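Local atomic coordinates of methylmalonyl-CoA carboxyltransferase 12S subunit (PDB entry 1ON3), a protein that transfers the carboxyl group of methylmalonyl-CoA to the biotin of the 1.3S subunit, as the homohexameric core of the transcarboxylase complex. Residues E113-K118 / G141-E146; Q24-G29 / V80-V85. All coordinates share one frame; numbering follows the deposited sequence.

Overall arrangement
Both contacts belong to the N-terminal half of the duplicated crotonase-type chain, and their centres lie 15 Å apart on the same side of its centre. Contact 1 joins the start of helix 113-129 to the loop 141-146, which binds methylmalonyl-CoA. Contact 2 sets the end of the N-terminal helix against the turns leading into strand 85-92; the side chain of Pro-81 is about 12 Å from that ligand. The segment 80-85 connects the two: Arg-143 NH1 forms a 2.7 Å salt bridge with Asp-83 OD2, while Lys-118 NZ reaches Val-85 O at 2.7 Å in a probable hydrogen bond. The segment 80-85 thus lies directly behind the ligand-binding loop, and 24-29 packs on it in turn.

Contact 1. Residues E113-K118 / G141-E146; sequences ETQSTK and GARIQE. With MCA (methylmalonyl-coenzyme A), chain T.
Glu-146 reaches from the ligand-binding loop of this crotonase-type carboxyltransferase half to the first turn of helix 113-129. Its OE1, through the syn lone pair, accepts the backbone N-H of Glu-113 at 2.6 Å (159°). With CG placed beside its own backbone N (chi1 -63°) and the chain extended beyond, the carboxylate comes up to the helix start, where the positive helix end would probably stabilise its charge. The other oxygen, OE2, receives a 2.6 Å bond from a water that also takes Thr-114 N-H, and forms a salt bridge with Arg-143 NH1 at 3.1 Å, a weak, bent bond (135°). That NH1 has a second carboxylate partner in Asp-83. Were Glu-146 an alanine, Glu-113 N would probably lose its acceptor and Arg-143 one of its two carboxylates.

Elsewhere the contact is looser: Gln-115 NE2 comes only within 4.2 Å of Arg-143 NH2, being bound to Asp-83 O instead. The partly exposed Glu-113 side chain forms a salt bridge through OE1 with Arg-69 of a third subunit. On the ligand side of the loop, Ala-142 O accepts a hydrogen bond from adenine N6 of methylmalonyl-CoA. Ile-144 N donates almost straight to the adenine N1, 3.0 Å away.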
loop_
_atom_site.group_PDB
_atom_site.type_symbol
_atom_site.label_atom_id
_atom_site.label_comp_id
_atom_site.label_asym_id
_atom_site.label_seq_id
_atom_site.Cartn_x
_atom_site.Cartn_y
_atom_site.Cartn_z
ATOM N N GLU E 113 -17.931 -15.072 32.632
ATOM C CA GLU E 113 -18.054 -14.570 31.278
ATOM C C GLU E 113 -17.678 -13.081 31.251
ATOM O O GLU E 113 -16.947 -12.630 30.372
ATOM C CB GLU E 113 -19.497 -14.797 30.810
ATOM C CG GLU E 113 -20.051 -13.787 29.843
ATOM C CD GLU E 113 -21.555 -13.960 29.644
ATOM O OE1 GLU E 113 -21.957 -14.651 28.684
ATOM O OE2 GLU E 113 -22.327 -13.413 30.465
ATOM N N THR E 114 -18.170 -12.322 32.220
ATOM C CA THR E 114 -17.874 -10.898 32.270
ATOM C C THR E 114 -16.413 -10.656 32.619
ATOM O O THR E 114 -15.810 -9.707 32.112
ATOM C CB THR E 114 -18.786 -10.161 33.276
ATOM O OG1 THR E 114 -20.125 -10.130 32.763
ATOM C CG2 THR E 114 -18.308 -8.731 33.490
ATOM N N GLN E 115 -15.849 -11.510 33.478
ATOM C CA GLN E 115 -14.436 -11.399 33.844
ATOM C C GLN E 115 -13.595 -11.517 32.568
ATOM O O GLN E 115 -12.687 -10.717 32.326
ATOM C CB GLN E 115 -14.021 -12.517 34.815
ATOM C CG GLN E 115 -12.599 -12.346 35.353
ATOM C CD GLN E 115 -12.041 -13.605 35.987
ATOM O OE1 GLN E 115 -11.206 -14.309 35.392
ATOM N NE2 GLN E 115 -12.506 -13.908 37.192
ATOM N N SER E 116 -13.909 -12.506 31.742
ATOM C CA SER E 116 -13.162 -12.694 30.500
ATOM C C SER E 116 -13.381 -11.548 29.525
ATOM O O SER E 116 -12.480 -11.195 28.767
ATOM C CB SER E 116 -13.537 -14.018 29.831
ATOM O OG SER E 116 -12.989 -15.120 30.548
ATOM N N THR E 117 -14.576 -10.973 29.527
ATOM C CA THR E 117 -14.847 -9.852 28.637
ATOM C C THR E 117 -14.001 -8.655 29.064
ATOM O O THR E 117 -13.476 -7.938 28.214
ATOM C CB THR E 117 -16.337 -9.477 28.660
ATOM O OG1 THR E 117 -17.090 -10.570 28.122
ATOM C CG2 THR E 117 -16.595 -8.230 27.828
ATOM N N LYS E 118 -13.857 -8.458 30.376
ATOM C CA LYS E 118 -13.057 -7.354 30.919
ATOM C C LYS E 118 -11.597 -7.502 30.475
ATOM O O LYS E 118 -10.924 -6.532 30.084
ATOM C CB LYS E 118 -13.110 -7.353 32.461
ATOM C CG LYS E 118 -14.369 -6.712 33.076
ATOM C CD LYS E 118 -14.331 -6.696 34.606
ATOM C CE LYS E 118 -13.183 -5.865 35.140
ATOM N NZ LYS E 118 -13.208 -5.779 36.631
ATOM N N GLY E 141 -10.204 -21.831 36.856
ATOM C CA GLY E 141 -10.686 -22.081 35.502
ATOM C C GLY E 141 -12.020 -21.419 35.156
ATOM O O GLY E 141 -12.457 -20.495 35.833
ATOM N N ALA E 142 -12.676 -21.887 34.099
ATOM C CA ALA E 142 -13.959 -21.306 33.699
ATOM C C ALA E 142 -14.962 -21.455 34.844
ATOM O O ALA E 142 -15.052 -22.514 35.462
ATOM C CB ALA E 142 -14.483 -21.998 32.440
ATOM N N ARG E 143 -15.703 -20.389 35.139
ATOM C CA ARG E 143 -16.683 -20.435 36.226
ATOM C C ARG E 143 -17.762 -21.450 35.859
ATOM O O ARG E 143 -18.598 -21.212 34.979
ATOM C CB ARG E 143 -17.304 -19.062 36.442
ATOM C CG ARG E 143 -18.151 -18.959 37.718
ATOM C CD ARG E 143 -18.603 -17.522 37.946
ATOM N NE ARG E 143 -17.490 -16.611 38.217
ATOM C CZ ARG E 143 -17.566 -15.286 38.105
ATOM N NH1 ARG E 143 -18.700 -14.709 37.716
ATOM N NH2 ARG E 143 -16.521 -14.529 38.413
ATOM N N ILE E 144 -17.741 -22.579 36.554
ATOM C CA ILE E 144 -18.656 -23.681 36.286
ATOM C C ILE E 144 -20.158 -23.398 36.324
ATOM O O ILE E 144 -20.916 -23.999 35.551
ATOM C CB ILE E 144 -18.313 -24.875 37.210
ATOM C CG1 ILE E 144 -16.924 -25.430 36.839
ATOM C CG2 ILE E 144 -19.347 -25.959 37.071
ATOM C CD1 ILE E 144 -16.364 -26.470 37.836
ATOM N N GLN E 145 -20.590 -22.501 37.208
ATOM C CA GLN E 145 -22.011 -22.158 37.305
ATOM C C GLN E 145 -22.517 -21.458 36.038
ATOM O O GLN E 145 -23.724 -21.438 35.775
ATOM C CB GLN E 145 -22.278 -21.230 38.501
ATOM C CG GLN E 145 -22.083 -21.843 39.891
ATOM C CD GLN E 145 -20.696 -21.590 40.470
ATOM O OE1 GLN E 145 -20.513 -21.584 41.692
ATOM N NE2 GLN E 145 -19.715 -21.391 39.602
ATOM N N GLU E 146 -21.600 -20.875 35.264
ATOM C CA GLU E 146 -21.977 -20.154 34.045
ATOM C C GLU E 146 -21.957 -20.993 32.764
ATOM O O GLU E 146 -22.135 -20.469 31.664
ATOM C CB GLU E 146 -21.099 -18.898 33.886
ATOM C CG GLU E 146 -21.288 -17.903 35.021
ATOM C CD GLU E 146 -20.502 -16.626 34.841
ATOM O OE1 GLU E 146 -19.672 -16.568 33.908
ATOM O OE2 GLU E 146 -20.714 -15.682 35.637
HETATM C C8 MCA T . -12.764 -23.065 42.115
HETATM N N9 MCA T . -13.989 -22.576 42.579
HETATM C C4 MCA T . -14.798 -22.552 41.454
HETATM C C5 MCA T . -13.988 -23.028 40.396
HETATM N N7 MCA T . -12.716 -23.345 40.837
HETATM N N3 MCA T . -16.129 -22.146 41.355
HETATM C C2 MCA T . -16.615 -22.257 40.070
HETATM N N1 MCA T . -15.924 -22.703 38.967
HETATM C C6 MCA T . -14.594 -23.100 39.092
HETATM N N6 MCA T . -13.961 -23.522 37.993
HETATM C "C1'" MCA T . -14.405 -22.181 43.813
HETATM C "C2'" MCA T . -14.495 -23.406 44.729
HETATM O "O2'" MCA T . -15.731 -24.050 44.598
HETATM C "C3'" MCA T . -14.200 -22.793 46.076
HETATM O "O3'" MCA T . -15.406 -22.325 46.654
HETATM C "C4'" MCA T . -13.204 -21.649 45.812
HETATM O "O4'" MCA T . -13.424 -21.315 44.388
HETATM C "C5'" MCA T . -11.660 -21.967 45.926
HETATM O "O5'" MCA T . -11.551 -23.138 46.197
HETATM P P1 MCA T . -11.054 -24.187 46.958
HETATM O O11 MCA T . -11.511 -25.425 46.596
HETATM O O12 MCA T . -11.488 -23.657 48.105
HETATM O O6 MCA T . -9.433 -24.398 46.846
HETATM P P2 MCA T . -8.150 -24.723 46.697
HETATM O O21 MCA T . -8.407 -25.743 47.599
HETATM O O22 MCA T . -7.139 -23.745 46.775
HETATM O O7 MCA T . -8.115 -25.423 45.256
HETATM C CPB MCA T . -8.431 -24.887 44.229
HETATM C CPA MCA T . -8.476 -25.502 42.841
HETATM C CP7 MCA T . -9.863 -26.158 43.023
HETATM C CP9 MCA T . -7.237 -26.372 42.518
HETATM C CP8 MCA T . -8.507 -24.337 41.820
HETATM O OP3 MCA T . -10.775 -25.354 43.277
HETATM C CP6 MCA T . -10.468 -26.913 41.984
HETATM O OP2 MCA T . -9.796 -27.889 41.486
HETATM N NP2 MCA T . -11.809 -26.542 41.485
HETATM C CP5 MCA T . -12.017 -26.842 40.108
HETATM C CP4 MCA T . -11.378 -26.977 38.836
HETATM C CP3 MCA T . -12.038 -27.151 37.554
HETATM O OP1 MCA T . -12.874 -28.210 37.703
HETATM N NP1 MCA T . -12.001 -26.508 36.234
HETATM C CP2 MCA T . -12.923 -27.126 35.322
HETATM C CP1 MCA T . -12.928 -26.299 34.108
HETATM P P3 MCA T . -15.993 -21.710 48.065
HETATM O O31 MCA T . -15.744 -23.046 48.697
HETATM O O32 MCA T . -17.455 -21.434 47.867
HETATM O O33 MCA T . -15.228 -20.628 48.785
HETATM S S MCA T . -13.842 -26.754 32.965
HETATM C CS1 MCA T . -13.170 -25.429 32.279
HETATM O OS1 MCA T . -12.334 -24.558 32.651
HETATM C CS2 MCA T . -12.667 -25.782 31.018
HETATM C CS3 MCA T . -13.154 -25.129 29.973
HETATM C CS4 MCA T . -11.557 -26.718 30.454
HETATM O OS4 MCA T . -11.610 -27.176 29.312
HETATM O OS5 MCA T . -10.647 -26.964 31.234
HETATM O O HOH W 1 -19.778 -13.472 34.714
#

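Contact 2. Residues Q24-G29 / V80-V85; sequences QVIEAG and VPADGV
The carbonyl oxygen of Ile-26 takes one hydrogen bond, from the backbone N-H of Gly-29 at 2.9 Å, and has CB of Pro-81 from the opposing segment in packing contact, 3.6 Å away. The bond joins Ile-26 to the residue three further on, where the chain leaves helical geometry; the packing brings the proline ring against the backbone there.

Apolar packing carries the rest of the contact. With CG1 of Ile-26 beside the backbone N (chi1 -63°), the CG2 methyl stands anti to that N and beside the carbonyl carbon. From there the methyl touches CB of Pro-81 at 4.1 Å and CB of Ala-82 at 4.3 Å, so one branch of the isoleucine serves two consecutive residues. One atom on round the ring, CG of Pro-81 lies 3.8 Å from the carbonyl oxygen of Gly-29. This glycine leaves the helical path with a positive phi of 54°, and the chain bends so that its carbonyl group lies beside the proline. The ring is therefore flanked by two carbonyl oxygens and a methyl group, all from 24-29.

Within 80-85 the backbone is folded by two tight turns. Asp-83 N donates to Val-80 O at 2.8 Å, with Pro-81 and Ala-82 at the corners, and Gly-84 N donates to Pro-81 O at 2.9 Å. Ala-82, Asp-83 and Gly-84 all have positive phi, so the chain coils left-handedly, and the Asp-83 carboxylate pairs with Arg-143 of the loop 141-146 and packs on Thr-114 of helix 113-129. The first bend is a type II beta turn with proline at its second position, here leading into strand 85-92 of the mixed sheet of the N-terminal crotonase-type half.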
loop_
_atom_site.group_PDB
_atom_site.type_symbol
_atom_site.label_atom_id
_atom_site.label_comp_id
_atom_site.label_asym_id
_atom_site.label_seq_id
_atom_site.Cartn_x
_atom_site.Cartn_y
_atom_site.Cartn_z
ATOM N N GLN E 24 -14.434 1.096 48.050
ATOM C CA GLN E 24 -13.660 0.435 49.092
ATOM C C GLN E 24 -14.124 -1.009 49.276
ATOM O O GLN E 24 -13.313 -1.907 49.498
ATOM C CB GLN E 24 -13.784 1.206 50.412
ATOM C CG GLN E 24 -12.665 0.918 51.396
ATOM C CD GLN E 24 -12.791 -0.439 52.073
ATOM O OE1 GLN E 24 -11.827 -0.947 52.652
ATOM N NE2 GLN E 24 -13.985 -1.023 52.020
ATOM N N VAL E 25 -15.428 -1.237 49.178
ATOM C CA VAL E 25 -15.955 -2.589 49.323
ATOM C C VAL E 25 -15.518 -3.481 48.159
ATOM O O VAL E 25 -15.121 -4.627 48.364
ATOM C CB VAL E 25 -17.491 -2.583 49.403
ATOM C CG1 VAL E 25 -18.034 -4.009 49.299
ATOM C CG2 VAL E 25 -17.924 -1.952 50.718
ATOM N N ILE E 26 -15.596 -2.962 46.938
ATOM C CA ILE E 26 -15.182 -3.761 45.794
ATOM C C ILE E 26 -13.729 -4.185 45.959
ATOM O O ILE E 26 -13.379 -5.349 45.752
ATOM C CB ILE E 26 -15.278 -2.978 44.466
ATOM C CG1 ILE E 26 -16.726 -2.582 44.179
ATOM C CG2 ILE E 26 -14.759 -3.844 43.325
ATOM C CD1 ILE E 26 -17.633 -3.748 43.897
ATOM N N GLU E 27 -12.886 -3.233 46.332
ATOM C CA GLU E 27 -11.466 -3.508 46.478
ATOM C C GLU E 27 -11.168 -4.517 47.580
ATOM O O GLU E 27 -10.098 -5.122 47.596
ATOM C CB GLU E 27 -10.713 -2.195 46.710
ATOM C CG GLU E 27 -11.095 -1.122 45.690
ATOM C CD GLU E 27 -10.229 0.119 45.754
ATOM O OE1 GLU E 27 -9.677 0.409 46.837
ATOM O OE2 GLU E 27 -10.117 0.817 44.722
ATOM N N ALA E 28 -12.114 -4.705 48.496
ATOM C CA ALA E 28 -11.921 -5.665 49.581
ATOM C C ALA E 28 -11.988 -7.081 49.012
ATOM O O ALA E 28 -11.662 -8.053 49.692
ATOM C CB ALA E 28 -12.994 -5.474 50.675
ATOM N N GLY E 29 -12.400 -7.191 47.752
ATOM C CA GLY E 29 -12.486 -8.494 47.122
ATOM C C GLY E 29 -13.310 -9.495 47.903
ATOM O O GLY E 29 -14.424 -9.196 48.321
ATOM N N VAL E 80 -20.046 -10.696 43.330
ATOM C CA VAL E 80 -18.717 -11.045 42.826
ATOM C C VAL E 80 -17.972 -9.780 42.406
ATOM O O VAL E 80 -17.960 -9.423 41.227
ATOM C CB VAL E 80 -18.872 -11.986 41.601
ATOM C CG1 VAL E 80 -17.558 -12.646 41.250
ATOM C CG2 VAL E 80 -19.937 -13.035 41.888
ATOM N N PRO E 81 -17.324 -9.096 43.365
ATOM C CA PRO E 81 -16.574 -7.856 43.108
ATOM C C PRO E 81 -15.665 -7.891 41.864
ATOM O O PRO E 81 -14.794 -8.758 41.754
ATOM C CB PRO E 81 -15.772 -7.667 44.395
ATOM C CG PRO E 81 -16.670 -8.277 45.449
ATOM C CD PRO E 81 -17.165 -9.534 44.768
ATOM N N ALA E 82 -15.874 -6.940 40.950
ATOM C CA ALA E 82 -15.091 -6.816 39.714
ATOM C C ALA E 82 -15.130 -8.078 38.858
ATOM O O ALA E 82 -14.371 -8.216 37.886
ATOM C CB ALA E 82 -13.635 -6.470 40.059
ATOM N N ASP E 83 -16.068 -8.955 39.196
ATOM C CA ASP E 83 -16.229 -10.274 38.583
ATOM C C ASP E 83 -14.940 -11.094 38.697
ATOM O O ASP E 83 -14.666 -11.978 37.880
ATOM C CB ASP E 83 -16.676 -10.254 37.120
ATOM C CG ASP E 83 -17.445 -11.517 36.775
ATOM O OD1 ASP E 83 -17.447 -11.999 35.624
ATOM O OD2 ASP E 83 -18.062 -12.041 37.720
ATOM N N GLY E 84 -14.158 -10.795 39.728
ATOM C CA GLY E 84 -12.942 -11.541 39.968
ATOM C C GLY E 84 -11.678 -11.143 39.225
ATOM O O GLY E 84 -10.707 -11.885 39.283
ATOM N N VAL E 85 -11.674 -10.019 38.509
ATOM C CA VAL E 85 -10.445 -9.591 37.834
ATOM C C VAL E 85 -10.296 -8.070 37.897
ATOM O O VAL E 85 -11.270 -7.326 37.744
ATOM C CB VAL E 85 -10.395 -10.061 36.354
ATOM C CG1 VAL E 85 -11.318 -9.195 35.484
ATOM C CG2 VAL E 85 -8.941 -9.996 35.832
#